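Local structure of aromatic-L-amino-acid decarboxylase (Catharanthus roseus, 6EEW) at residues R413-V418 / R428-V433; K443-M448 / Y466-A471. The protein decarboxylates L-tryptophan to tryptamine and 5-hydroxy-L-tryptophan to serotonin, working as a homodimer with pyridoxal 5'-phosphate as cofactor. One frame throughout, in Å; residues are numbered along the deposited sequence.

Contact 1: residues R413-V418 / R428-V433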
# COMPACT_ATOMS: atom_id res chain seq x y z
N ARG A 413 -3.85 24.23 38.16
CA ARG A 413 -2.63 23.44 38.20
C ARG A 413 -2.15 23.10 36.80
O ARG A 413 -0.94 22.92 36.59
CB ARG A 413 -2.86 22.16 39.00
CG ARG A 413 -3.29 22.39 40.43
CD ARG A 413 -3.70 21.08 41.10
NE ARG A 413 -4.73 20.36 40.35
CZ ARG A 413 -5.31 19.23 40.77
NH1 ARG A 413 -4.96 18.70 41.93
NH2 ARG A 413 -6.24 18.65 40.03
N PHE A 414 -3.06 23.05 35.84
CA PHE A 414 -2.77 22.69 34.46
C PHE A 414 -2.73 23.93 33.59
O PHE A 414 -3.21 25.01 33.97
CB PHE A 414 -3.82 21.71 33.94
CG PHE A 414 -3.83 20.39 34.65
CD1 PHE A 414 -4.52 20.21 35.83
CD2 PHE A 414 -3.18 19.29 34.10
CE1 PHE A 414 -4.54 18.99 36.47
CE2 PHE A 414 -3.20 18.06 34.73
CZ PHE A 414 -3.88 17.91 35.92
N GLU A 415 -2.17 23.77 32.40
CA GLU A 415 -2.10 24.85 31.43
C GLU A 415 -2.22 24.25 30.04
O GLU A 415 -1.71 23.15 29.79
CB GLU A 415 -0.80 25.64 31.57
CG GLU A 415 0.42 25.03 30.88
CD GLU A 415 1.64 25.93 30.94
OE1 GLU A 415 1.65 26.87 31.77
OE2 GLU A 415 2.59 25.71 30.17
N ILE A 416 -2.90 24.97 29.16
CA ILE A 416 -2.94 24.62 27.75
C ILE A 416 -1.69 25.21 27.09
O ILE A 416 -1.49 26.43 27.11
CB ILE A 416 -4.22 25.15 27.08
CG1 ILE A 416 -5.46 24.70 27.85
CG2 ILE A 416 -4.30 24.63 25.65
CD1 ILE A 416 -5.69 23.20 27.85
N VAL A 417 -0.87 24.34 26.49
CA VAL A 417 0.45 24.75 26.03
C VAL A 417 0.38 25.51 24.71
O VAL A 417 1.12 26.47 24.49
CB VAL A 417 1.36 23.52 25.92
CG1 VAL A 417 2.72 23.90 25.37
CG2 VAL A 417 1.49 22.83 27.28
N VAL A 418 -0.52 25.10 23.81
CA VAL A 418 -0.64 25.72 22.49
C VAL A 418 -2.12 25.68 22.11
O VAL A 418 -2.85 24.82 22.61
CB VAL A 418 0.22 24.99 21.46
CG1 VAL A 418 1.69 25.28 21.70
CG2 VAL A 418 -0.03 23.48 21.52
N ARG A 428 -0.50 20.41 30.09
CA ARG A 428 0.53 19.96 31.03
C ARG A 428 0.20 20.49 32.42
O ARG A 428 -0.64 21.37 32.59
CB ARG A 428 1.92 20.43 30.57
CG ARG A 428 2.21 21.89 30.92
CD ARG A 428 3.38 22.48 30.12
NE ARG A 428 4.69 22.40 30.78
CZ ARG A 428 5.42 23.47 31.08
NH1 ARG A 428 4.97 24.69 30.82
NH2 ARG A 428 6.60 23.32 31.66
N LEU A 429 0.87 19.92 33.42
CA LEU A 429 0.85 20.49 34.76
C LEU A 429 1.82 21.66 34.82
O LEU A 429 2.96 21.54 34.36
CB LEU A 429 1.22 19.43 35.79
CG LEU A 429 0.11 18.50 36.26
CD1 LEU A 429 0.70 17.30 37.00
CD2 LEU A 429 -0.88 19.24 37.16
N LYS A 430 1.38 22.78 35.37
CA LYS A 430 2.26 23.93 35.47
C LYS A 430 3.49 23.57 36.31
O LYS A 430 3.41 22.76 37.23
CB LYS A 430 1.55 25.13 36.09
CG LYS A 430 0.54 25.82 35.18
CD LYS A 430 -0.02 27.04 35.89
CE LYS A 430 -0.93 27.85 34.98
NZ LYS A 430 -1.58 28.96 35.73
N PRO A 431 4.63 24.20 36.03
CA PRO A 431 5.85 23.88 36.80
C PRO A 431 5.74 24.11 38.30
O PRO A 431 6.39 23.40 39.08
CB PRO A 431 6.91 24.80 36.17
CG PRO A 431 6.17 25.73 35.24
CD PRO A 431 4.92 25.01 34.84
N ASP A 432 4.94 25.08 38.74
CA ASP A 432 4.91 25.45 40.15
C ASP A 432 4.03 24.53 41.00
O ASP A 432 3.98 24.72 42.22
CB ASP A 432 4.44 26.90 40.30
CG ASP A 432 3.07 27.14 39.68
OD1 ASP A 432 2.55 26.22 39.01
OD2 ASP A 432 2.52 28.24 39.86
N VAL A 433 3.37 23.54 40.40
CA VAL A 433 2.49 22.66 41.17
C VAL A 433 3.27 21.69 42.04
O VAL A 433 2.70 21.13 42.99
CB VAL A 433 1.54 21.88 40.23
CG1 VAL A 433 0.73 22.84 39.37
CG2 VAL A 433 2.34 20.90 39.38
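In the beta hairpin of strands 414-416 and 424-429, Glu415 and Arg428 form an antiparallel hydrogen-bonded pair: Glu415 N reaches Arg428 O at 2.9 Å and Arg428 N returns to Glu415 O at 3.0 Å. Beyond the strand ends, Lys430 N donates an almost straight bond of 2.6 Å to Arg413 O, which also packs against CG1 of Val433. The side chains of Glu415 and Arg428 run alongside each other on one face of the sheet. Both place CG between backbone N and carbonyl carbon (chi1 82° and 80°), a matching choice that lets the CG atoms meet at 3.6 Å and brings the charged ends together. Arg428 NH1 lies 2.7 Å from Glu415 OE2 in a salt bridge; the oxygen sits at the guanidinium edge, whereas the nitrogen comes from above the carboxylate plane. CG2 of Val417 meets the Arg428 chain crosswise, at about a right angle, 3.4 Å from its CD. At the non-hydrogen-bonded pair the side chains of Phe414 and Leu429 start apart, but Leu429 turns back so that its CD2 stands over the ring centre of Phe414 in a CH-pi contact of 3.5 Å to the centroid. Helix 479-496 packs on both residues. Charged pair and apolar pair thus mark an antiparallel hairpin at the sheet's margin, 414-416 outermost, consistent with the small C-terminal domain of fold-type I pyridoxal-phosphate enzymes.

Contact 2: residues K443-M448 / Y466-A471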
# COMPACT_ATOMS: atom_id res chain seq x y z
N LYS A 443 5.63 13.53 33.12
CA LYS A 443 5.94 12.18 32.68
C LYS A 443 5.35 11.14 33.63
O LYS A 443 4.80 10.12 33.20
CB LYS A 443 7.45 12.02 32.56
CG LYS A 443 7.90 11.09 31.46
CD LYS A 443 9.41 10.87 31.51
CE LYS A 443 10.16 12.18 31.71
NZ LYS A 443 9.87 13.19 30.65
N LYS A 444 5.46 11.40 34.94
CA LYS A 444 4.86 10.51 35.92
C LYS A 444 3.35 10.45 35.78
O LYS A 444 2.74 9.38 35.87
CB LYS A 444 5.25 10.96 37.33
CG LYS A 444 4.74 10.06 38.44
CD LYS A 444 5.06 8.59 38.15
CE LYS A 444 4.94 7.74 39.41
NZ LYS A 444 3.69 8.03 40.17
N LEU A 445 2.72 11.61 35.55
CA LEU A 445 1.27 11.61 35.36
C LEU A 445 0.88 10.78 34.14
O LEU A 445 -0.05 9.96 34.20
CB LEU A 445 0.76 13.04 35.21
CG LEU A 445 -0.75 13.11 34.95
CD1 LEU A 445 -1.50 12.50 36.13
CD2 LEU A 445 -1.19 14.54 34.70
N LEU A 446 1.57 10.98 33.01
CA LEU A 446 1.28 10.19 31.82
C LEU A 446 1.45 8.70 32.08
O LEU A 446 0.62 7.88 31.67
CB LEU A 446 2.18 10.62 30.66
CG LEU A 446 1.97 9.82 29.37
CD1 LEU A 446 0.56 10.00 28.82
CD2 LEU A 446 3.03 10.11 28.31
N ASP A 447 2.53 8.33 32.78
CA ASP A 447 2.76 6.91 33.03
C ASP A 447 1.64 6.32 33.89
O ASP A 447 1.15 5.23 33.61
CB ASP A 447 4.13 6.70 33.66
CG ASP A 447 4.66 5.28 33.44
OD1 ASP A 447 4.00 4.31 33.86
OD2 ASP A 447 5.73 5.13 32.80
N MET A 448 1.26 7.02 34.96
CA MET A 448 0.15 6.54 35.78
C MET A 448 -1.11 6.36 34.94
O MET A 448 -1.79 5.32 35.01
CB MET A 448 -0.10 7.52 36.93
CG MET A 448 1.09 7.72 37.85
SD MET A 448 0.80 9.01 39.08
CE MET A 448 -0.56 8.31 40.02
N TYR A 466 7.68 19.63 27.41
CA TYR A 466 7.04 18.32 27.48
C TYR A 466 5.56 18.52 27.78
O TYR A 466 5.20 19.25 28.70
CB TYR A 466 7.70 17.46 28.56
CG TYR A 466 7.16 16.04 28.70
CD1 TYR A 466 5.98 15.77 29.38
CD2 TYR A 466 7.85 14.96 28.15
CE1 TYR A 466 5.50 14.47 29.50
CE2 TYR A 466 7.38 13.67 28.26
CZ TYR A 466 6.21 13.42 28.93
OH TYR A 466 5.75 12.13 29.04
N MET A 467 4.71 17.89 26.98
CA MET A 467 3.27 18.04 27.14
C MET A 467 2.56 16.73 26.87
O MET A 467 3.07 15.86 26.14
CB MET A 467 2.76 19.14 26.21
CG MET A 467 2.79 18.79 24.74
SD MET A 467 2.84 20.27 23.72
CE MET A 467 4.50 20.84 24.07
N LEU A 468 1.41 16.56 27.51
CA LEU A 468 0.49 15.47 27.23
C LEU A 468 -0.44 15.87 26.09
O LEU A 468 -0.71 17.06 25.89
CB LEU A 468 -0.33 15.13 28.48
CG LEU A 468 0.36 14.47 29.67
CD1 LEU A 468 1.49 15.30 30.26
CD2 LEU A 468 -0.68 14.17 30.74
N ARG A 469 -0.93 14.88 25.35
CA ARG A 469 -1.87 15.10 24.26
C ARG A 469 -3.14 14.30 24.50
O ARG A 469 -3.09 13.15 24.96
CB ARG A 469 -1.28 14.72 22.90
CG ARG A 469 -0.03 15.48 22.45
CD ARG A 469 0.78 14.68 21.42
NE ARG A 469 0.16 14.62 20.09
CZ ARG A 469 -0.72 13.68 19.71
NH1 ARG A 469 -1.09 12.73 20.55
NH2 ARG A 469 -1.23 13.70 18.49
N LEU A 470 -4.27 14.90 24.17
CA LEU A 470 -5.55 14.21 24.13
C LEU A 470 -6.07 14.30 22.70
O LEU A 470 -6.50 15.37 22.26
CB LEU A 470 -6.55 14.80 25.12
CG LEU A 470 -7.75 13.88 25.32
CD1 LEU A 470 -7.36 12.68 26.23
CD2 LEU A 470 -8.96 14.66 25.86
N ALA A 471 -5.99 13.19 21.97
CA ALA A 471 -6.39 13.13 20.57
C ALA A 471 -7.78 12.50 20.54
O ALA A 471 -7.94 11.28 20.51
CB ALA A 471 -5.37 12.35 19.75
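The side chain of Lys443 crosses that of Tyr466 at about a right angle. Its CG lies 3.4 Å from Tyr466 OH, and bends at chi3 and chi4 curl the chain back until NZ stands 4.0 Å from the ring centroid. This is an off-centre cation-pi contact, with the ammonium 32° from the ring normal and nearest to Tyr466 CE2, at 3.5 Å. The same NZ has a long, weak ion pair with Glu439, one turn earlier in the helix, so the ring and, weakly, Glu439 probably both help to stabilise the charge. Tyr466 carries CG anti to its own N (chi1 -178°), which sends the ring from the strand to the helix and lodges the hydroxyl between Lys443 CG and Leu446 CD2, the latter 3.5 Å from OH. The ring of His459, its plane nearly parallel, meets that of Tyr466. An alanine in place of Tyr466 would probably leave the Lys443 ammonium without its aromatic partner and open a gap beside Leu446 CD2. Farther along the strand, Leu468 also points at the helix: its CD2 meets Leu445 CD2 at 4.0 Å, and its CG looks across to Leu446 CB at 4.4 Å. Leu445 is backed by Leu492 and Thr493 of helix 479-496. The axes of segments 443-448 and 466-471 come within 9.1 Å, their N-to-C directions 30° apart, an arrangement characteristic of a helix packed on one face of an antiparallel sheet in an alpha+beta domain.

In the fold
From the N-terminal side, the chain leaves helix 375-409, forms strand 414-416 and turns back in strand 424-429; contact 1 closes this short hairpin. Helix 438-451 follows, then strand 459-462 and strand 465-471, and contact 2 closes this larger loop by bringing the last strand against the helix. The two contacts are in series, neither nested nor crossed. They share a four-stranded antiparallel sheet in which strands 424-429 and 465-471 are neighbours, and lie about 11 Å apart, centre to centre. Leu445 joins them, its CD2 touching Phe414 and Leu429, while Val417 packs on Met467. Together they tie outer strand 414-416, inner strands 424-429 and 465-471, and helix 438-451 into one layered unit.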